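Local coordinates for protein discoidin-2 (Dictyostelium discoideum, PDB 2VM9) that binds galactose and N-acetylgalactosamine as a homotrimeric calcium-containing lectin, and may take part in spore formation and spore coat assembly, at residues 74-79 with 147-152. Sequence-based numbering, arbitrary orientation.
Sequences VAISTQ and LRWELY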
loop_
_atom_site.group_PDB
_atom_site.type_symbol
_atom_site.label_atom_id
_atom_site.label_comp_id
_atom_site.label_asym_id
_atom_site.label_seq_id
_atom_site.Cartn_x
_atom_site.Cartn_y
_atom_site.Cartn_z
ATOM N N VAL A 74 7.303 10.735 -13.522
ATOM C CA VAL A 74 7.340 11.990 -14.289
ATOM C C VAL A 74 8.656 12.211 -15.040
ATOM O O VAL A 74 8.711 12.988 -16.000
ATOM C CB VAL A 74 7.019 13.240 -13.391
ATOM C CG1 VAL A 74 5.633 13.112 -12.800
ATOM C CG2 VAL A 74 8.090 13.452 -12.282
ATOM N N ALA A 75 9.732 11.553 -14.595
ATOM C CA ALA A 75 10.996 11.680 -15.323
ATOM C C ALA A 75 11.934 10.557 -14.966
ATOM O O ALA A 75 11.750 9.869 -13.936
ATOM C CB ALA A 75 11.680 13.037 -15.019
ATOM N N ILE A 76 12.912 10.362 -15.850
ATOM C CA ILE A 76 14.059 9.499 -15.549
ATOM C C ILE A 76 15.317 10.304 -15.858
ATOM O O ILE A 76 15.342 11.082 -16.828
ATOM C CB ILE A 76 14.022 8.208 -16.404
ATOM C CG1 ILE A 76 15.202 7.280 -16.061
ATOM C CG2 ILE A 76 13.998 8.540 -17.932
ATOM C CD1 ILE A 76 15.093 5.946 -16.764
ATOM N N SER A 77 16.364 10.114 -15.055
ATOM C CA SER A 77 17.649 10.715 -15.336
ATOM C C SER A 77 18.679 9.594 -15.398
ATOM O O SER A 77 18.644 8.705 -14.556
ATOM C CB SER A 77 18.060 11.663 -14.230
ATOM O OG SER A 77 17.244 12.824 -14.303
ATOM N N THR A 78 19.566 9.646 -16.381
ATOM C CA THR A 78 20.687 8.692 -16.458
ATOM C C THR A 78 22.016 9.434 -16.548
ATOM O O THR A 78 22.093 10.592 -16.968
ATOM C CB THR A 78 20.564 7.687 -17.646
ATOM O OG1 THR A 78 20.738 8.380 -18.889
ATOM C CG2 THR A 78 19.179 6.979 -17.625
ATOM N N GLN A 79 23.065 8.713 -16.184
ATOM C CA GLN A 79 24.391 9.239 -16.100
ATOM C C GLN A 79 25.305 8.060 -16.416
ATOM O O GLN A 79 24.937 6.884 -16.257
ATOM C CB GLN A 79 24.551 9.738 -14.668
ATOM C CG GLN A 79 25.740 10.515 -14.323
ATOM C CD GLN A 79 25.630 10.964 -12.866
ATOM O OE1 GLN A 79 25.125 10.213 -12.018
ATOM N NE2 GLN A 79 26.098 12.170 -12.567
ATOM N N LEU A 147 25.880 2.476 -15.803
ATOM C CA LEU A 147 25.071 3.676 -15.665
ATOM C C LEU A 147 24.747 3.962 -14.213
ATOM O O LEU A 147 24.841 3.073 -13.334
ATOM C CB LEU A 147 23.768 3.597 -16.481
ATOM C CG LEU A 147 22.744 2.557 -15.975
ATOM C CD1 LEU A 147 21.836 3.125 -14.888
ATOM C CD2 LEU A 147 21.902 2.012 -17.113
ATOM N N ARG A 148 24.373 5.217 -13.983
ATOM C CA ARG A 148 23.720 5.636 -12.757
ATOM C C ARG A 148 22.414 6.300 -13.189
ATOM O O ARG A 148 22.304 6.757 -14.319
ATOM C CB ARG A 148 24.587 6.615 -11.963
ATOM C CG ARG A 148 25.836 5.954 -11.370
ATOM C CD ARG A 148 26.793 7.021 -10.778
ATOM N NE ARG A 148 27.446 7.746 -11.879
ATOM C CZ ARG A 148 28.187 8.844 -11.726
ATOM N NH1 ARG A 148 28.381 9.363 -10.501
ATOM N NH2 ARG A 148 28.710 9.451 -12.796
ATOM N N TRP A 149 21.419 6.317 -12.299
ATOM C CA TRP A 149 20.098 6.787 -12.687
ATOM C C TRP A 149 19.243 7.126 -11.485
ATOM O O TRP A 149 19.580 6.776 -10.338
ATOM C CB TRP A 149 19.372 5.757 -13.574
ATOM C CG TRP A 149 19.009 4.463 -12.893
ATOM C CD1 TRP A 149 19.717 3.789 -11.914
ATOM C CD2 TRP A 149 17.846 3.681 -13.157
ATOM N NE1 TRP A 149 19.031 2.628 -11.559
ATOM C CE2 TRP A 149 17.906 2.533 -12.332
ATOM C CE3 TRP A 149 16.765 3.824 -14.039
ATOM C CZ2 TRP A 149 16.897 1.553 -12.339
ATOM C CZ3 TRP A 149 15.784 2.859 -14.057
ATOM C CH2 TRP A 149 15.862 1.723 -13.215
ATOM N N GLU A 150 18.147 7.819 -11.774
ATOM C CA GLU A 150 17.129 8.093 -10.788
ATOM C C GLU A 150 15.791 8.117 -11.506
ATOM O O GLU A 150 15.703 8.414 -12.713
ATOM C CB GLU A 150 17.410 9.418 -10.076
ATOM C CG GLU A 150 16.379 9.814 -8.979
ATOM C CD GLU A 150 16.240 8.743 -7.887
ATOM O OE1 GLU A 150 16.767 8.962 -6.781
ATOM O OE2 GLU A 150 15.587 7.706 -8.131
ATOM N N LEU A 151 14.753 7.750 -10.763
ATOM C CA LEU A 151 13.393 7.746 -11.275
ATOM C C LEU A 151 12.622 8.695 -10.411
ATOM O O LEU A 151 12.689 8.582 -9.180
ATOM C CB LEU A 151 12.811 6.336 -11.111
ATOM C CG LEU A 151 13.296 5.313 -12.142
ATOM C CD1 LEU A 151 12.994 3.912 -11.663
ATOM C CD2 LEU A 151 12.661 5.596 -13.551
ATOM N N TYR A 152 11.872 9.604 -11.049
ATOM C CA TYR A 152 11.124 10.660 -10.339
ATOM C C TYR A 152 9.632 10.380 -10.453
ATOM O O TYR A 152 9.139 10.096 -11.543
ATOM C CB TYR A 152 11.442 12.049 -10.895
ATOM C CG TYR A 152 12.894 12.356 -10.736
ATOM C CD1 TYR A 152 13.371 12.911 -9.549
ATOM C CD2 TYR A 152 13.798 12.037 -11.754
ATOM C CE1 TYR A 152 14.702 13.158 -9.361
ATOM C CE2 TYR A 152 15.164 12.286 -11.588
ATOM C CZ TYR A 152 15.599 12.868 -10.397
ATOM O OH TYR A 152 16.906 13.116 -10.169
HETATM O O HOH W 1 18.032 14.608 -12.239
#
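Ser77 and Glu150 form the central hydrogen-bonded pair of an antiparallel ladder, Ser77 N lying 3.0 Å from Glu150 O and Glu150 N returning the bond to Ser77 O. Gln79 with Arg148 repeats this pair of hydrogen bonds, whereas at the other end Val74 and Ala75 both face Tyr152 in a classic beta bulge: Tyr152 O takes a bond from Val74 N (2.8 Å) and a weak one from Ala75 N.

On the face carrying Gln79, the amide stacks on the Arg148 guanidinium, their planes 12° apart, with OE1 over its centre, 3.4 Å from Arg148 CZ. Asn36 N binds Gln79 OE1 and Gly80 O Arg148 NE, helping to fix the stack. Farther along, the Tyr152 ring edge meets Ser77, CE2 standing 3.5 Å from Ser77 OG, and a water joins this hydroxyl, also hydrogen-bonded to Thr122 OG1, to Tyr152 OH. Glu150 CG sits over one ring face, toward its rim.

On the reverse face, Ile76, extended with CG1 anti to its N (chi1 -178°), lies alongside Leu151 and brings CD1 to the Trp149 ring edge, 3.8 Å from CE3.

This largely apolar face packs on strands 87-96 and 133-142 across the F5/8 type C beta-sandwich, while strand 121-131 flanks residues 74-79 within their sheet.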